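Local coordinates for protein iron transport multicopper oxidase FET3 (Saccharomyces cerevisiae, PDB 1ZPU) that oxidises ferrous to ferric iron with four copper ions, reducing dioxygen to water, so that the iron can be imported by the permease FTR1, at residues R450-H462 with L473-Q485. Sequence-based numbering, arbitrary orientation.
With CU1 (copper (I) ion), chain B; NAG (2-acetamido-2-deoxy-beta-D-glucopyranose), chain C.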
# COMPACT_ATOMS: atom_id res chain seq x y z
N ARG A 450 4.44 11.64 12.07
CA ARG A 450 5.50 12.61 11.85
C ARG A 450 6.68 11.99 11.13
O ARG A 450 7.01 10.82 11.35
CB ARG A 450 5.97 13.21 13.18
CG ARG A 450 5.05 14.25 13.73
CD ARG A 450 5.70 14.95 14.88
NE ARG A 450 4.69 15.40 15.82
CZ ARG A 450 4.94 15.84 17.04
NH1 ARG A 450 6.18 15.91 17.49
NH2 ARG A 450 3.93 16.21 17.82
N PHE A 451 7.31 12.78 10.26
CA PHE A 451 8.51 12.37 9.54
C PHE A 451 9.32 13.59 9.13
O PHE A 451 8.78 14.69 9.05
CB PHE A 451 8.15 11.51 8.31
CG PHE A 451 7.45 12.27 7.20
CD1 PHE A 451 8.16 12.72 6.10
CD2 PHE A 451 6.08 12.50 7.26
CE1 PHE A 451 7.51 13.41 5.08
CE2 PHE A 451 5.43 13.18 6.25
CZ PHE A 451 6.15 13.63 5.16
N LYS A 452 10.61 13.39 8.87
CA LYS A 452 11.50 14.45 8.41
C LYS A 452 11.53 14.49 6.89
O LYS A 452 11.67 13.46 6.24
CB LYS A 452 12.91 14.19 8.95
CG LYS A 452 13.83 15.40 8.90
CD LYS A 452 15.26 14.99 9.20
CE LYS A 452 16.14 16.20 9.31
NZ LYS A 452 17.52 15.77 9.66
N ALA A 453 11.41 15.68 6.31
CA ALA A 453 11.54 15.81 4.86
C ALA A 453 13.02 15.79 4.47
O ALA A 453 13.63 16.83 4.21
CB ALA A 453 10.85 17.07 4.37
N ASP A 454 13.59 14.59 4.44
CA ASP A 454 14.99 14.41 4.13
C ASP A 454 15.16 13.57 2.87
O ASP A 454 16.22 13.02 2.61
CB ASP A 454 15.73 13.79 5.32
CG ASP A 454 15.15 12.43 5.74
OD1 ASP A 454 15.80 11.75 6.56
OD2 ASP A 454 14.05 12.02 5.28
N ASN A 455 14.09 13.47 2.09
CA ASN A 455 14.10 12.63 0.91
C ASN A 455 13.46 13.33 -0.28
O ASN A 455 12.31 13.04 -0.63
CB ASN A 455 13.40 11.30 1.19
CG ASN A 455 13.64 10.27 0.10
OD1 ASN A 455 14.43 10.50 -0.82
ND2 ASN A 455 12.97 9.14 0.20
N PRO A 456 14.19 14.28 -0.90
CA PRO A 456 13.65 15.02 -2.04
C PRO A 456 12.92 14.09 -3.01
O PRO A 456 13.47 13.07 -3.43
CB PRO A 456 14.90 15.63 -2.68
CG PRO A 456 15.83 15.85 -1.53
CD PRO A 456 15.56 14.72 -0.56
N GLY A 457 11.67 14.43 -3.33
CA GLY A 457 10.86 13.62 -4.23
C GLY A 457 9.41 14.05 -4.29
O GLY A 457 9.02 15.06 -3.70
N VAL A 458 8.61 13.28 -5.02
CA VAL A 458 7.19 13.55 -5.15
C VAL A 458 6.52 12.32 -4.61
O VAL A 458 6.68 11.24 -5.17
CB VAL A 458 6.79 13.80 -6.63
CG1 VAL A 458 5.30 13.98 -6.76
CG2 VAL A 458 7.50 15.02 -7.18
N TRP A 459 5.79 12.47 -3.51
CA TRP A 459 5.28 11.32 -2.76
C TRP A 459 3.77 11.31 -2.56
O TRP A 459 3.20 12.28 -2.08
CB TRP A 459 5.97 11.22 -1.40
CG TRP A 459 7.47 11.32 -1.41
CD1 TRP A 459 8.23 12.25 -0.78
CD2 TRP A 459 8.40 10.45 -2.08
NE1 TRP A 459 9.55 12.03 -1.01
CE2 TRP A 459 9.69 10.92 -1.80
CE3 TRP A 459 8.26 9.32 -2.89
CZ2 TRP A 459 10.84 10.31 -2.29
CZ3 TRP A 459 9.41 8.70 -3.38
CH2 TRP A 459 10.67 9.20 -3.08
N PHE A 460 3.14 10.19 -2.92
CA PHE A 460 1.70 10.01 -2.81
C PHE A 460 1.34 9.64 -1.38
O PHE A 460 1.96 8.76 -0.77
CB PHE A 460 1.24 8.91 -3.79
CG PHE A 460 -0.13 9.12 -4.38
CD1 PHE A 460 -0.87 10.28 -4.13
CD2 PHE A 460 -0.68 8.17 -5.24
CE1 PHE A 460 -2.15 10.46 -4.71
CE2 PHE A 460 -1.95 8.35 -5.84
CZ PHE A 460 -2.68 9.49 -5.56
N PHE A 461 0.35 10.33 -0.82
CA PHE A 461 -0.23 9.93 0.46
C PHE A 461 -1.70 9.59 0.27
O PHE A 461 -2.50 10.49 -0.03
CB PHE A 461 -0.06 11.00 1.53
CG PHE A 461 -0.67 10.63 2.84
CD1 PHE A 461 -0.02 9.75 3.69
CD2 PHE A 461 -1.91 11.15 3.22
CE1 PHE A 461 -0.58 9.39 4.90
CE2 PHE A 461 -2.48 10.79 4.44
CZ PHE A 461 -1.81 9.91 5.28
N HIS A 462 -2.05 8.32 0.43
CA HIS A 462 -3.40 7.86 0.09
C HIS A 462 -3.83 6.64 0.87
O HIS A 462 -3.01 5.95 1.48
CB HIS A 462 -3.48 7.52 -1.39
CG HIS A 462 -2.63 6.35 -1.77
ND1 HIS A 462 -3.10 5.06 -1.77
CD2 HIS A 462 -1.33 6.28 -2.16
CE1 HIS A 462 -2.13 4.24 -2.14
NE2 HIS A 462 -1.05 4.96 -2.37
N LEU A 473 -9.06 9.25 -2.87
CA LEU A 473 -8.59 9.51 -1.51
C LEU A 473 -7.08 9.59 -1.50
O LEU A 473 -6.42 8.67 -1.01
CB LEU A 473 -9.02 8.40 -0.56
CG LEU A 473 -9.66 8.80 0.79
CD1 LEU A 473 -9.62 7.65 1.79
CD2 LEU A 473 -9.09 10.08 1.40
N GLY A 474 -6.53 10.67 -2.03
CA GLY A 474 -5.09 10.84 -2.08
C GLY A 474 -4.65 12.28 -2.19
O GLY A 474 -5.40 13.14 -2.66
N LEU A 475 -3.42 12.54 -1.76
CA LEU A 475 -2.81 13.86 -1.86
C LEU A 475 -1.33 13.74 -2.18
O LEU A 475 -0.73 12.69 -1.96
CB LEU A 475 -3.02 14.68 -0.58
CG LEU A 475 -2.53 14.18 0.77
CD1 LEU A 475 -1.05 14.38 0.90
CD2 LEU A 475 -3.24 14.99 1.81
N VAL A 476 -0.74 14.82 -2.70
CA VAL A 476 0.61 14.77 -3.23
C VAL A 476 1.58 15.64 -2.42
O VAL A 476 1.32 16.83 -2.20
CB VAL A 476 0.65 15.17 -4.72
CG1 VAL A 476 2.07 15.13 -5.26
CG2 VAL A 476 -0.27 14.29 -5.53
N LEU A 477 2.68 15.04 -1.99
CA LEU A 477 3.73 15.75 -1.27
C LEU A 477 4.95 16.00 -2.16
O LEU A 477 5.53 15.06 -2.68
CB LEU A 477 4.15 14.96 -0.04
CG LEU A 477 3.08 14.72 1.04
CD1 LEU A 477 3.69 13.99 2.20
CD2 LEU A 477 2.46 16.02 1.53
N VAL A 478 5.32 17.26 -2.33
CA VAL A 478 6.53 17.59 -3.08
C VAL A 478 7.59 18.02 -2.08
O VAL A 478 7.51 19.11 -1.49
CB VAL A 478 6.25 18.69 -4.13
CG1 VAL A 478 7.52 19.06 -4.88
CG2 VAL A 478 5.20 18.24 -5.10
N GLU A 479 8.58 17.16 -1.88
CA GLU A 479 9.67 17.39 -0.93
C GLU A 479 10.80 18.18 -1.58
O GLU A 479 11.31 17.79 -2.63
CB GLU A 479 10.19 16.05 -0.48
CG GLU A 479 10.64 15.99 0.95
CD GLU A 479 10.44 14.61 1.54
OE1 GLU A 479 9.30 14.10 1.44
OE2 GLU A 479 11.41 14.04 2.09
N ASP A 480 11.22 19.27 -0.93
CA ASP A 480 12.03 20.33 -1.56
C ASP A 480 12.34 20.13 -3.04
O ASP A 480 13.33 19.49 -3.41
CB ASP A 480 13.31 20.67 -0.75
CG ASP A 480 14.32 19.55 -0.74
OD1 ASP A 480 13.92 18.38 -0.88
OD2 ASP A 480 15.53 19.85 -0.59
N PRO A 481 11.46 20.67 -3.91
CA PRO A 481 11.62 20.59 -5.36
C PRO A 481 12.98 21.08 -5.82
O PRO A 481 13.46 20.62 -6.86
CB PRO A 481 10.52 21.51 -5.89
CG PRO A 481 10.08 22.33 -4.71
CD PRO A 481 10.25 21.43 -3.54
N PHE A 482 13.61 21.98 -5.07
CA PHE A 482 14.94 22.45 -5.44
C PHE A 482 15.99 21.35 -5.21
O PHE A 482 16.92 21.21 -6.00
CB PHE A 482 15.32 23.74 -4.71
CG PHE A 482 14.44 24.91 -5.06
CD1 PHE A 482 13.96 25.75 -4.06
CD2 PHE A 482 14.09 25.18 -6.38
CE1 PHE A 482 13.14 26.84 -4.36
CE2 PHE A 482 13.28 26.27 -6.69
CZ PHE A 482 12.80 27.09 -5.68
N GLY A 483 15.82 20.58 -4.14
CA GLY A 483 16.65 19.40 -3.90
C GLY A 483 16.54 18.38 -5.03
O GLY A 483 17.53 17.78 -5.42
N ILE A 484 15.32 18.22 -5.54
CA ILE A 484 15.05 17.34 -6.68
C ILE A 484 15.80 17.82 -7.91
O ILE A 484 16.49 17.04 -8.56
CB ILE A 484 13.53 17.22 -6.99
CG1 ILE A 484 12.80 16.49 -5.87
CG2 ILE A 484 13.28 16.50 -8.31
CD1 ILE A 484 11.33 16.79 -5.85
N GLN A 485 15.69 19.11 -8.22
CA GLN A 485 16.32 19.68 -9.41
C GLN A 485 17.84 19.59 -9.35
O GLN A 485 18.49 19.35 -10.36
CB GLN A 485 15.92 21.14 -9.59
CG GLN A 485 14.51 21.39 -10.08
CD GLN A 485 14.11 22.86 -9.95
OE1 GLN A 485 14.68 23.61 -9.16
NE2 GLN A 485 13.12 23.27 -10.73
CU CU1 B . 0.62 4.49 -3.75
C1 NAG C . 18.15 10.13 1.48
C2 NAG C . 17.79 9.70 2.91
C3 NAG C . 18.46 10.58 3.96
C4 NAG C . 19.96 10.71 3.69
C5 NAG C . 20.20 11.06 2.21
C6 NAG C . 21.68 11.11 1.86
C7 NAG C . 15.72 8.49 3.31
C8 NAG C . 14.22 8.55 3.33
N2 NAG C . 16.36 9.65 3.11
O3 NAG C . 18.25 9.99 5.22
O4 NAG C . 20.58 11.64 4.58
O5 NAG C . 19.56 10.10 1.36
O6 NAG C . 22.25 9.84 2.07
O7 NAG C . 16.29 7.40 3.48
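E479 reaches from strand 474-479 toward W459 and the loop 453-456 that joins strands 450-452 and 457-462, in the third cupredoxin domain of this multicopper oxidase. Its chain, bent at chi2, brings E479 OE2 to N455 N (2.7 Å), on the anti side of the carboxylate and somewhat out of its plane. E479 CG lies 3.6 Å from A453 CB. The other oxygen, E479 OE1, sits at the edge of the W459 indole, 3.1 Å from W459 CD1, with ring and carboxylate planes 62° apart, and also accepts a bond from H399. With an alanine here, N455 N would probably lose this acceptor and H399 NE2 its bond to the carboxylate. W459 NE1 donates to N455 O in the indole plane, while G457 CA lies over one ring face. L477 CD1 meets F451 CZ from the opposite direction, between the two sheets of the domain. Antiparallel backbone bonds pair W459 with L477 and F461 with L475. On the opposite face of the sheet from W459 and L477, V458 CG1 touches V476 CG1, and F460 turns its ring edge to L475 O. H462, with CG between backbone N and carbonyl carbon (chi1 66°), directs NE2 to a type 3 copper at 2.2 Å, shared with H107 and H397.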